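Local coordinates for protein periplasmic beta-glucosidase (Pseudomonas aeruginosa, PDB 6R5T) that probably hydrolyses terminal, non-reducing beta-D-glucosyl residues of beta-glucosides in the periplasm, releasing beta-D-glucose, at residues M61-Q64 / V65-S68; E144-Y147 / L148-L152; I305-A308 / D309-A313; N345-R349 / L350-A354. The protein carries 1 engineered substitution. One frame throughout, in Å; residues are numbered along the deposited sequence. Where two conformers were deposited one is given.

Overall arrangement
All four contacts are local and sit at helix ends; none touches another, the closest pair being interactions 2 and 4, about 15 Å apart between nearest atoms. Interactions 1, 2 and 3 belong to the TIM-barrel domain: 1 at the C-terminal end of helix 55-65, 2 and 3 at the N-terminal starts of helices 146-161 and 307-323. Interaction 2 is nearest the middle of the chain, and its Asp caps the helix directly. Interaction 3, partly buried near the periphery, reverses that bond, its Asp taking the N-cap residue's amide, and adds a Gln-Asp bond. Interaction 1, partly buried, combines backbone turn bonds with a long, charge-only Asp-Arg pair; surface interaction 4 uses a planar two-bond salt bridge before helix 352-362.

Interaction 1: residues M61-Q64 / V65-S68; sequences MQDQ and VRHS
This is a local contact between residues three apart, from Q62-V65 to Q64-H67, where helix 55-65 of the TIM-barrel domain runs out into a type I beta turn, V65 to S68. The backbone steps three residues at a time: V65 N bonds to Q62 O at 3.1 Å, and H67 N to Q64 O, also at 3.1 Å. Side chains follow the same spacing. V65 CG2 lies alongside the Q62 amide, 3.6 Å from Q62 OE1, an oxygen already bonded to L74 N. D63 and R66 run side by side, and their carboxylate and guanidinium stack with planes 22° apart. D63 OD1 sits over the guanidinium face, 4.0 Å from R66 NH2, so this long salt bridge is one of charge alone; the N-H groups point past it, and OD1 takes its hydrogen bond from Y331. Q64 turns its amide to helix 34-42, where R42 reaches OE1. S68, with chi1 at 62°, turns OG back to V65 O, the acceptor its own backbone N also uses. V65 O is thus gripped twice, by S68 N at 3.0 Å and, in the carbonyl plane, by S68 OG at 2.8 Å.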
loop_
_atom_site.group_PDB
_atom_site.type_symbol
_atom_site.label_atom_id
_atom_site.label_comp_id
_atom_site.label_asym_id
_atom_site.label_seq_id
_atom_site.Cartn_x
_atom_site.Cartn_y
_atom_site.Cartn_z
ATOM N N MET A 61 0.896 41.267 -21.413
ATOM C CA MET A 61 1.616 41.217 -20.122
ATOM C C MET A 61 3.046 41.726 -20.271
ATOM O O MET A 61 3.524 42.505 -19.392
ATOM C CB MET A 61 1.711 39.787 -19.630
ATOM C CG MET A 61 0.396 39.131 -19.613
ATOM S SD MET A 61 -0.386 39.672 -18.175
ATOM C CE MET A 61 -1.145 38.095 -17.780
ATOM N N GLN A 62 3.764 41.236 -21.273
ATOM C CA GLN A 62 5.189 41.628 -21.476
ATOM C C GLN A 62 5.251 43.155 -21.704
ATOM O O GLN A 62 6.229 43.810 -21.259
ATOM C CB GLN A 62 5.768 40.836 -22.632
ATOM C CG GLN A 62 7.272 40.686 -22.627
ATOM C CD GLN A 62 7.824 39.847 -21.478
ATOM O OE1 GLN A 62 7.955 40.360 -20.388
ATOM N NE2 GLN A 62 8.221 38.595 -21.725
ATOM N N ASP A 63 4.216 43.712 -22.341
ATOM C CA ASP A 63 4.152 45.169 -22.586
ATOM C C ASP A 63 4.149 45.942 -21.266
ATOM O O ASP A 63 4.650 47.072 -21.264
ATOM C CB ASP A 63 2.947 45.565 -23.423
ATOM C CG ASP A 63 3.040 45.208 -24.895
ATOM O OD1 ASP A 63 4.122 44.869 -25.419
ATOM O OD2 ASP A 63 2.002 45.245 -25.518
ATOM N N GLN A 64 3.568 45.403 -20.200
ATOM C CA GLN A 64 3.446 46.114 -18.913
ATOM C C GLN A 64 4.824 46.273 -18.288
ATOM O O GLN A 64 4.998 47.189 -17.465
ATOM C CB GLN A 64 2.502 45.409 -17.955
ATOM C CG GLN A 64 1.119 45.201 -18.547
ATOM C CD GLN A 64 0.594 46.471 -19.167
ATOM O OE1 GLN A 64 0.478 47.487 -18.477
ATOM N NE2 GLN A 64 0.329 46.431 -20.472
ATOM N N VAL A 65 5.763 45.382 -18.606
ATOM C CA VAL A 65 7.135 45.417 -18.025
ATOM C C VAL A 65 7.828 46.740 -18.367
ATOM O O VAL A 65 8.611 47.210 -17.544
ATOM C CB VAL A 65 7.937 44.210 -18.527
ATOM C CG1 VAL A 65 9.399 44.348 -18.270
ATOM C CG2 VAL A 65 7.400 42.935 -17.901
ATOM N N ARG A 66 7.575 47.262 -19.560
ATOM C CA ARG A 66 8.204 48.525 -20.035
ATOM C C ARG A 66 7.930 49.641 -19.025
ATOM O O ARG A 66 8.653 50.671 -19.077
ATOM C CB ARG A 66 7.651 48.935 -21.402
ATOM C CG ARG A 66 7.889 47.951 -22.546
ATOM C CD ARG A 66 8.034 48.670 -23.893
ATOM N NE ARG A 66 7.156 48.342 -25.022
ATOM C CZ ARG A 66 5.948 48.872 -25.234
ATOM N NH1 ARG A 66 5.409 49.693 -24.343
ATOM N NH2 ARG A 66 5.263 48.544 -26.321
ATOM N N HIS A 67 6.905 49.535 -18.165
ATOM C CA HIS A 67 6.531 50.618 -17.221
ATOM C C HIS A 67 7.239 50.472 -15.872
ATOM O O HIS A 67 7.112 51.363 -15.046
ATOM C CB HIS A 67 5.018 50.708 -17.008
ATOM C CG HIS A 67 4.272 51.031 -18.248
ATOM N ND1 HIS A 67 4.333 52.282 -18.862
ATOM C CD2 HIS A 67 3.469 50.264 -19.018
ATOM C CE1 HIS A 67 3.575 52.263 -19.941
ATOM N NE2 HIS A 67 3.028 51.041 -20.058
ATOM N N SER A 68 7.955 49.376 -15.618
ATOM C CA SER A 68 8.640 49.180 -14.315
ATOM C C SER A 68 9.982 49.897 -14.366
ATOM O O SER A 68 10.442 50.273 -15.468
ATOM C CB SER A 68 8.819 47.695 -13.975
ATOM O OG SER A 68 9.628 47.057 -14.925
#

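Interaction 2: residues E144-Y147 / L148-L152; sequences EDTY and LTSLL
With chi1 at -175°, D145 swings its carboxylate away from its own backbone N and over the first turn that leads to L148, while S150, with chi1 at -65°, folds OG back along the helix to T146 O. D145 OD2 takes the amide of L148 at 2.8 Å in a nearly straight bond, meeting it on the anti side of the carboxylate and somewhat out of its plane. The same oxygen touches the L148 side chain, OD2 to CB at 3.6 Å, the two side chains crossing at about a right angle. The other oxygen, D145 OD1, is bonded to Y578 OH, so both ends of the carboxylate are fixed. This is an N-cap: D145 immediately precedes helix 146-161 of the TIM-barrel region and satisfies a first-turn amide that has no helical carbonyl behind it to bond to. A water joins the cap on another side, accepting from D145 N at 2.8 Å and donating to T149 OG1 at 2.9 Å. One residue on, T146 O is held by S150 N at 2.9 Å and S150 OG at 2.8 Å, which arrive from opposite faces of the carbonyl plane. T146 OG1 goes to D203 O instead. Y147 and L151 meet loosely, four residues apart, CE1 of Y147 lying 4.3 Å from CD1 of L151. L148 and L151 also touch F676 of strand 672-681, in the fibronectin type III-like domain.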
loop_
_atom_site.group_PDB
_atom_site.type_symbol
_atom_site.label_atom_id
_atom_site.label_comp_id
_atom_site.label_asym_id
_atom_site.label_seq_id
_atom_site.Cartn_x
_atom_site.Cartn_y
_atom_site.Cartn_z
ATOM N N GLU A 144 5.615 2.137 -14.511
ATOM C CA GLU A 144 6.161 1.670 -13.235
ATOM C C GLU A 144 7.674 1.479 -13.292
ATOM O O GLU A 144 8.226 1.167 -12.246
ATOM C CB GLU A 144 5.497 0.357 -12.817
ATOM C CG GLU A 144 5.885 -0.901 -13.592
ATOM C CD GLU A 144 4.909 -2.069 -13.396
ATOM O OE1 GLU A 144 3.688 -1.842 -13.106
ATOM O OE2 GLU A 144 5.319 -3.243 -13.617
ATOM N N ASP A 145 8.292 1.593 -14.454
ATOM C CA ASP A 145 9.717 1.199 -14.526
ATOM C C ASP A 145 10.694 2.367 -14.424
ATOM O O ASP A 145 10.586 3.344 -15.174
ATOM C CB ASP A 145 10.017 0.444 -15.809
ATOM C CG ASP A 145 11.454 -0.052 -15.787
ATOM O OD1 ASP A 145 11.813 -0.863 -14.883
ATOM O OD2 ASP A 145 12.180 0.377 -16.698
ATOM N N THR A 146 11.688 2.176 -13.585
ATOM C CA THR A 146 12.683 3.256 -13.321
ATOM C C THR A 146 13.545 3.476 -14.567
ATOM O O THR A 146 13.822 4.617 -14.916
ATOM C CB THR A 146 13.514 2.884 -12.110
ATOM O OG1 THR A 146 12.645 2.670 -11.002
ATOM C CG2 THR A 146 14.530 3.945 -11.825
ATOM N N TYR A 147 14.036 2.409 -15.196
ATOM C CA TYR A 147 14.878 2.509 -16.401
ATOM C C TYR A 147 14.160 3.276 -17.506
ATOM O O TYR A 147 14.700 4.268 -18.101
ATOM C CB TYR A 147 15.415 1.142 -16.804
ATOM C CG TYR A 147 16.311 1.143 -17.997
ATOM C CD1 TYR A 147 15.801 1.038 -19.263
ATOM C CD2 TYR A 147 17.674 1.224 -17.830
ATOM C CE1 TYR A 147 16.623 1.108 -20.389
ATOM C CE2 TYR A 147 18.510 1.234 -18.935
ATOM C CZ TYR A 147 17.997 1.188 -20.200
ATOM O OH TYR A 147 18.974 1.137 -21.172
ATOM N N LEU A 148 12.975 2.822 -17.869
ATOM C CA LEU A 148 12.255 3.391 -18.994
ATOM C C LEU A 148 11.878 4.846 -18.630
ATOM O O LEU A 148 12.050 5.722 -19.498
ATOM C CB LEU A 148 11.023 2.546 -19.286
ATOM C CG LEU A 148 10.175 3.072 -20.424
ATOM C CD1 LEU A 148 10.988 3.163 -21.723
ATOM C CD2 LEU A 148 8.990 2.157 -20.621
ATOM N N THR A 149 11.323 5.081 -17.439
ATOM C CA THR A 149 10.894 6.442 -17.090
ATOM C C THR A 149 12.115 7.391 -17.058
ATOM O O THR A 149 11.988 8.560 -17.527
ATOM C CB THR A 149 10.128 6.473 -15.779
ATOM O OG1 THR A 149 8.910 5.744 -15.998
ATOM C CG2 THR A 149 9.853 7.883 -15.294
ATOM N N SER A 150 13.251 6.919 -16.576
ATOM C CA SER A 150 14.502 7.736 -16.545
ATOM C C SER A 150 14.915 8.092 -17.977
ATOM O O SER A 150 15.268 9.266 -18.253
ATOM C CB SER A 150 15.582 7.087 -15.798
ATOM O OG SER A 150 15.217 6.969 -14.439
ATOM N N LEU A 151 14.890 7.123 -18.869
ATOM C CA LEU A 151 15.273 7.368 -20.266
ATOM C C LEU A 151 14.326 8.404 -20.878
ATOM O O LEU A 151 14.789 9.395 -21.500
ATOM C CB LEU A 151 15.213 6.026 -21.006
ATOM C CG LEU A 151 15.710 6.006 -22.442
ATOM C CD1 LEU A 151 15.931 4.554 -22.860
ATOM C CD2 LEU A 151 14.738 6.587 -23.420
ATOM N N LEU A 152 13.029 8.215 -20.740
ATOM C CA LEU A 152 12.029 9.103 -21.358
ATOM C C LEU A 152 12.078 10.496 -20.711
ATOM O O LEU A 152 11.838 11.454 -21.399
ATOM C CB LEU A 152 10.645 8.459 -21.326
ATOM C CG LEU A 152 10.560 7.152 -22.129
ATOM C CD1 LEU A 152 9.106 6.731 -22.154
ATOM C CD2 LEU A 152 11.039 7.337 -23.589
HETATM O O HOH W 1 8.013 3.112 -16.830
#

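Interaction 3: residues I305-A308 / D309-A313; sequences IDQA and DIDRA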
loop_
_atom_site.group_PDB
_atom_site.type_symbol
_atom_site.label_atom_id
_atom_site.label_comp_id
_atom_site.label_asym_id
_atom_site.label_seq_id
_atom_site.Cartn_x
_atom_site.Cartn_y
_atom_site.Cartn_z
ATOM N N ILE A 305 15.409 34.904 8.342
ATOM C CA ILE A 305 16.075 34.402 7.103
ATOM C C ILE A 305 17.279 35.295 6.846
ATOM O O ILE A 305 17.391 36.365 7.513
ATOM C CB ILE A 305 15.118 34.358 5.887
ATOM C CG1 ILE A 305 14.637 35.754 5.513
ATOM C CG2 ILE A 305 13.913 33.444 6.127
ATOM C CD1 ILE A 305 13.849 35.876 4.242
ATOM N N ASP A 306 18.138 34.869 5.930
ATOM C CA ASP A 306 19.371 35.570 5.514
ATOM C C ASP A 306 19.133 36.263 4.171
ATOM O O ASP A 306 18.342 35.755 3.302
ATOM C CB ASP A 306 20.543 34.597 5.396
ATOM C CG ASP A 306 20.792 33.862 6.700
ATOM O OD1 ASP A 306 20.778 34.524 7.737
ATOM O OD2 ASP A 306 20.914 32.630 6.675
ATOM N N GLN A 307 19.845 37.360 3.936
ATOM C CA GLN A 307 19.839 38.006 2.606
ATOM C C GLN A 307 20.210 36.979 1.520
ATOM O O GLN A 307 19.612 37.015 0.415
ATOM C CB GLN A 307 20.781 39.209 2.597
ATOM C CG GLN A 307 20.870 39.920 1.261
ATOM C CD GLN A 307 19.576 40.632 0.943
ATOM O OE1 GLN A 307 19.047 41.355 1.797
ATOM N NE2 GLN A 307 19.033 40.423 -0.256
ATOM N N ALA A 308 21.170 36.098 1.785
ATOM C CA ALA A 308 21.609 35.041 0.845
ATOM C C ALA A 308 20.417 34.147 0.409
ATOM O O ALA A 308 20.445 33.670 -0.741
ATOM C CB ALA A 308 22.695 34.215 1.469
ATOM N N ASP A 309 19.398 33.958 1.231
ATOM C CA ASP A 309 18.193 33.144 0.865
ATOM C C ASP A 309 17.434 33.867 -0.266
ATOM O O ASP A 309 17.088 33.259 -1.320
ATOM C CB ASP A 309 17.285 32.930 2.075
ATOM C CG ASP A 309 17.901 32.083 3.172
ATOM O OD1 ASP A 309 18.522 31.064 2.797
ATOM O OD2 ASP A 309 17.755 32.449 4.392
ATOM N N ILE A 310 17.213 35.182 -0.130
ATOM C CA ILE A 310 16.543 35.995 -1.186
ATOM C C ILE A 310 17.442 36.019 -2.422
ATOM O O ILE A 310 16.949 35.878 -3.548
ATOM C CB ILE A 310 16.288 37.424 -0.673
ATOM C CG1 ILE A 310 15.428 37.428 0.590
ATOM C CG2 ILE A 310 15.726 38.307 -1.768
ATOM C CD1 ILE A 310 13.998 37.107 0.322
ATOM N N ASP A 311 18.735 36.245 -2.212
ATOM C CA ASP A 311 19.651 36.392 -3.360
ATOM C C ASP A 311 19.706 35.097 -4.176
ATOM O O ASP A 311 19.807 35.190 -5.417
ATOM C CB ASP A 311 21.040 36.829 -2.917
ATOM C CG ASP A 311 21.099 38.285 -2.461
ATOM O OD1 ASP A 311 20.125 39.021 -2.698
ATOM O OD2 ASP A 311 22.153 38.653 -1.861
ATOM N N ARG A 312 19.703 33.942 -3.510
ATOM C CA ARG A 312 19.821 32.626 -4.197
ATOM C C ARG A 312 18.605 32.481 -5.097
ATOM O O ARG A 312 18.769 32.153 -6.278
ATOM C CB ARG A 312 19.832 31.505 -3.158
ATOM C CG ARG A 312 19.890 30.107 -3.757
ATOM C CD ARG A 312 19.301 29.109 -2.761
ATOM N NE ARG A 312 17.828 29.102 -2.927
ATOM C CZ ARG A 312 16.943 29.196 -1.939
ATOM N NH1 ARG A 312 17.364 29.316 -0.675
ATOM N NH2 ARG A 312 15.647 29.160 -2.224
ATOM N N ALA A 313 17.436 32.763 -4.534
ATOM C CA ALA A 313 16.127 32.557 -5.176
ATOM C C ALA A 313 16.031 33.472 -6.387
ATOM O O ALA A 313 15.698 33.050 -7.504
ATOM C CB ALA A 313 15.033 32.760 -4.183
#
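The backbone of helix 307-323 opens with D309 N bonded to D306 O at 2.9 Å, after which D311 N and R312 N pick up Q307 O and A308 O in regular helical steps. The side chain of D309 turns back against this first turn: its OD2 accepts from D306 N at 2.9 Å in a bond straight to within ten degrees, on the anti side of the carboxylate. D306 sits at the N-cap, but its own carboxylate makes no return bond to the helix, so only one half of a capping box is formed. The two acids lie close, D306 OD2 to D309 OD2 at 3.9 Å, which would probably be mildly unfavourable. I305, just before the N-cap, and I310, four residues after the N-cap, are placed as in a hydrophobic staple; the approach of I305 CD1 to I310 CD1, 4.1 Å, belongs to one of two I310 conformers and is therefore uncertain. Both isoleucines also rest on helices 271-281 and 291-301 of the TIM-barrel region. On another side Q307, bent at chi2 (69°), sends NE2 to D311 OD1 at 3.0 Å. D311 OD1 lies in the plane of the Q307 amide, but NE2 comes to it from above the carboxylate plane, the two planes standing 44° apart. N16 also takes a bond from Q307 NE2, and K19 forms a salt bridge with D311 OD1.

Interaction 4: residues N345-R349 / L350-A354; sequences NAESR and LHRQA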
loop_
_atom_site.group_PDB
_atom_site.type_symbol
_atom_site.label_atom_id
_atom_site.label_comp_id
_atom_site.label_asym_id
_atom_site.label_seq_id
_atom_site.Cartn_x
_atom_site.Cartn_y
_atom_site.Cartn_z
ATOM N N ASN A 345 -6.251 29.133 -33.090
ATOM C CA ASN A 345 -6.746 27.741 -33.229
ATOM C C ASN A 345 -6.915 27.360 -34.696
ATOM O O ASN A 345 -7.594 26.348 -34.983
ATOM C CB ASN A 345 -8.033 27.578 -32.448
ATOM C CG ASN A 345 -7.813 27.727 -30.968
ATOM O OD1 ASN A 345 -8.443 28.584 -30.332
ATOM N ND2 ASN A 345 -6.900 26.930 -30.424
ATOM N N ALA A 346 -6.292 28.091 -35.620
ATOM C CA ALA A 346 -6.378 27.713 -37.045
ATOM C C ALA A 346 -5.920 26.267 -37.264
ATOM O O ALA A 346 -4.866 25.840 -36.739
ATOM C CB ALA A 346 -5.559 28.637 -37.916
ATOM N N GLU A 347 -6.591 25.579 -38.177
ATOM C CA GLU A 347 -6.188 24.223 -38.623
ATOM C C GLU A 347 -4.762 24.190 -39.106
ATOM O O GLU A 347 -4.075 23.196 -38.868
ATOM C CB GLU A 347 -7.008 23.757 -39.822
ATOM C CG GLU A 347 -8.181 22.974 -39.429
ATOM C CD GLU A 347 -7.908 21.650 -38.696
ATOM O OE1 GLU A 347 -7.098 20.765 -39.153
ATOM O OE2 GLU A 347 -8.620 21.508 -37.786
ATOM N N SER A 348 -4.311 25.232 -39.823
ATOM C CA SER A 348 -2.969 25.195 -40.426
ATOM C C SER A 348 -1.906 25.278 -39.350
ATOM O O SER A 348 -0.739 25.020 -39.711
ATOM C CB SER A 348 -2.759 26.331 -41.412
ATOM O OG SER A 348 -2.964 27.553 -40.740
ATOM N N ARG A 349 -2.255 25.576 -38.097
ATOM C CA ARG A 349 -1.235 25.665 -37.020
ATOM C C ARG A 349 -1.175 24.325 -36.257
ATOM O O ARG A 349 -0.328 24.184 -35.340
ATOM C CB ARG A 349 -1.604 26.803 -36.057
ATOM C CG ARG A 349 -1.638 28.165 -36.742
ATOM C CD ARG A 349 -1.815 29.278 -35.757
ATOM N NE ARG A 349 -0.571 29.575 -35.072
ATOM C CZ ARG A 349 -0.378 29.638 -33.742
ATOM N NH1 ARG A 349 -1.328 29.346 -32.883
ATOM N NH2 ARG A 349 0.802 29.995 -33.268
ATOM N N LEU A 350 -2.052 23.375 -36.590
ATOM C CA LEU A 350 -1.984 22.020 -35.966
ATOM C C LEU A 350 -0.955 21.140 -36.658
ATOM O O LEU A 350 -0.359 21.495 -37.736
ATOM C CB LEU A 350 -3.350 21.371 -35.994
ATOM C CG LEU A 350 -4.454 22.051 -35.200
ATOM C CD1 LEU A 350 -5.750 21.325 -35.422
ATOM C CD2 LEU A 350 -4.159 22.102 -33.702
ATOM N N HIS A 351 -0.673 20.011 -36.022
ATOM C CA HIS A 351 0.292 19.010 -36.490
ATOM C C HIS A 351 -0.405 17.657 -36.473
ATOM O O HIS A 351 0.054 16.748 -35.726
ATOM C CB HIS A 351 1.590 19.049 -35.691
ATOM C CG HIS A 351 2.342 20.320 -35.859
ATOM N ND1 HIS A 351 2.035 21.461 -35.144
ATOM C CD2 HIS A 351 3.323 20.648 -36.732
ATOM C CE1 HIS A 351 2.802 22.460 -35.578
ATOM N NE2 HIS A 351 3.595 21.988 -36.566
ATOM N N ARG A 352 -1.454 17.516 -37.290
ATOM C CA ARG A 352 -2.280 16.285 -37.228
ATOM C C ARG A 352 -1.488 15.079 -37.706
ATOM O O ARG A 352 -1.723 14.006 -37.159
ATOM C CB ARG A 352 -3.586 16.416 -37.996
ATOM C CG ARG A 352 -4.554 17.423 -37.404
ATOM C CD ARG A 352 -5.815 17.447 -38.194
ATOM N NE ARG A 352 -6.801 18.380 -37.702
ATOM C CZ ARG A 352 -7.640 18.158 -36.707
ATOM N NH1 ARG A 352 -7.600 17.002 -36.075
ATOM N NH2 ARG A 352 -8.508 19.063 -36.310
ATOM N N GLN A 353 -0.628 15.198 -38.720
ATOM C CA GLN A 353 0.103 14.009 -39.176
ATOM C C GLN A 353 0.964 13.487 -38.014
ATOM O O GLN A 353 0.980 12.273 -37.805
ATOM C CB GLN A 353 1.001 14.290 -40.379
ATOM C CG GLN A 353 1.736 13.027 -40.803
ATOM C CD GLN A 353 2.736 13.176 -41.928
ATOM O OE1 GLN A 353 3.281 12.182 -42.427
ATOM N NE2 GLN A 353 3.013 14.412 -42.306
ATOM N N ALA A 354 1.647 14.346 -37.272
ATOM C CA ALA A 354 2.499 13.881 -36.151
ATOM C C ALA A 354 1.596 13.236 -35.092
ATOM O O ALA A 354 1.966 12.152 -34.576
ATOM C CB ALA A 354 3.316 14.993 -35.538
#
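A short 3-10 turn, 347-349, leads into helix 352-362, and the salt bridge of E347 with R352 spans the join. The guanidinium takes the carboxylate side-on: R352 NE reaches E347 OE1 at 2.8 Å and R352 NH2 reaches E347 OE2 at 2.9 Å. Both bonds are almost straight, each oxygen uses its syn lone pair, and the two flat groups lie 6° apart, nearly coplanar. That fixes the rotation of both. R352 gets there with its chain extended from CG to NE, whereas E347 bends at chi2 (-63°), and the two side chains cross at about a right angle. R352 has more partners, a salt bridge from NH1 to E544 and a bond from NH2 to Q406 O, which leaves the guanidinium shared among three parts of the chain. L350 lies against E347, CD1 to OE2 at 3.7 Å, while L350 N bonds to E347 O at 3.1 Å and closes the turn. H351, at the N-cap position, packs its ring obliquely by R349 O, its CE1 at 3.6 Å; its ND1 is bonded to E113 of helix 100-116, and R349 pairs with D117 just beyond that helix. The two-bond, side-on pairing seen here is a typical Arg-carboxylate salt bridge, tying the connection from helix 307-323 to the first residue of helix 352-362.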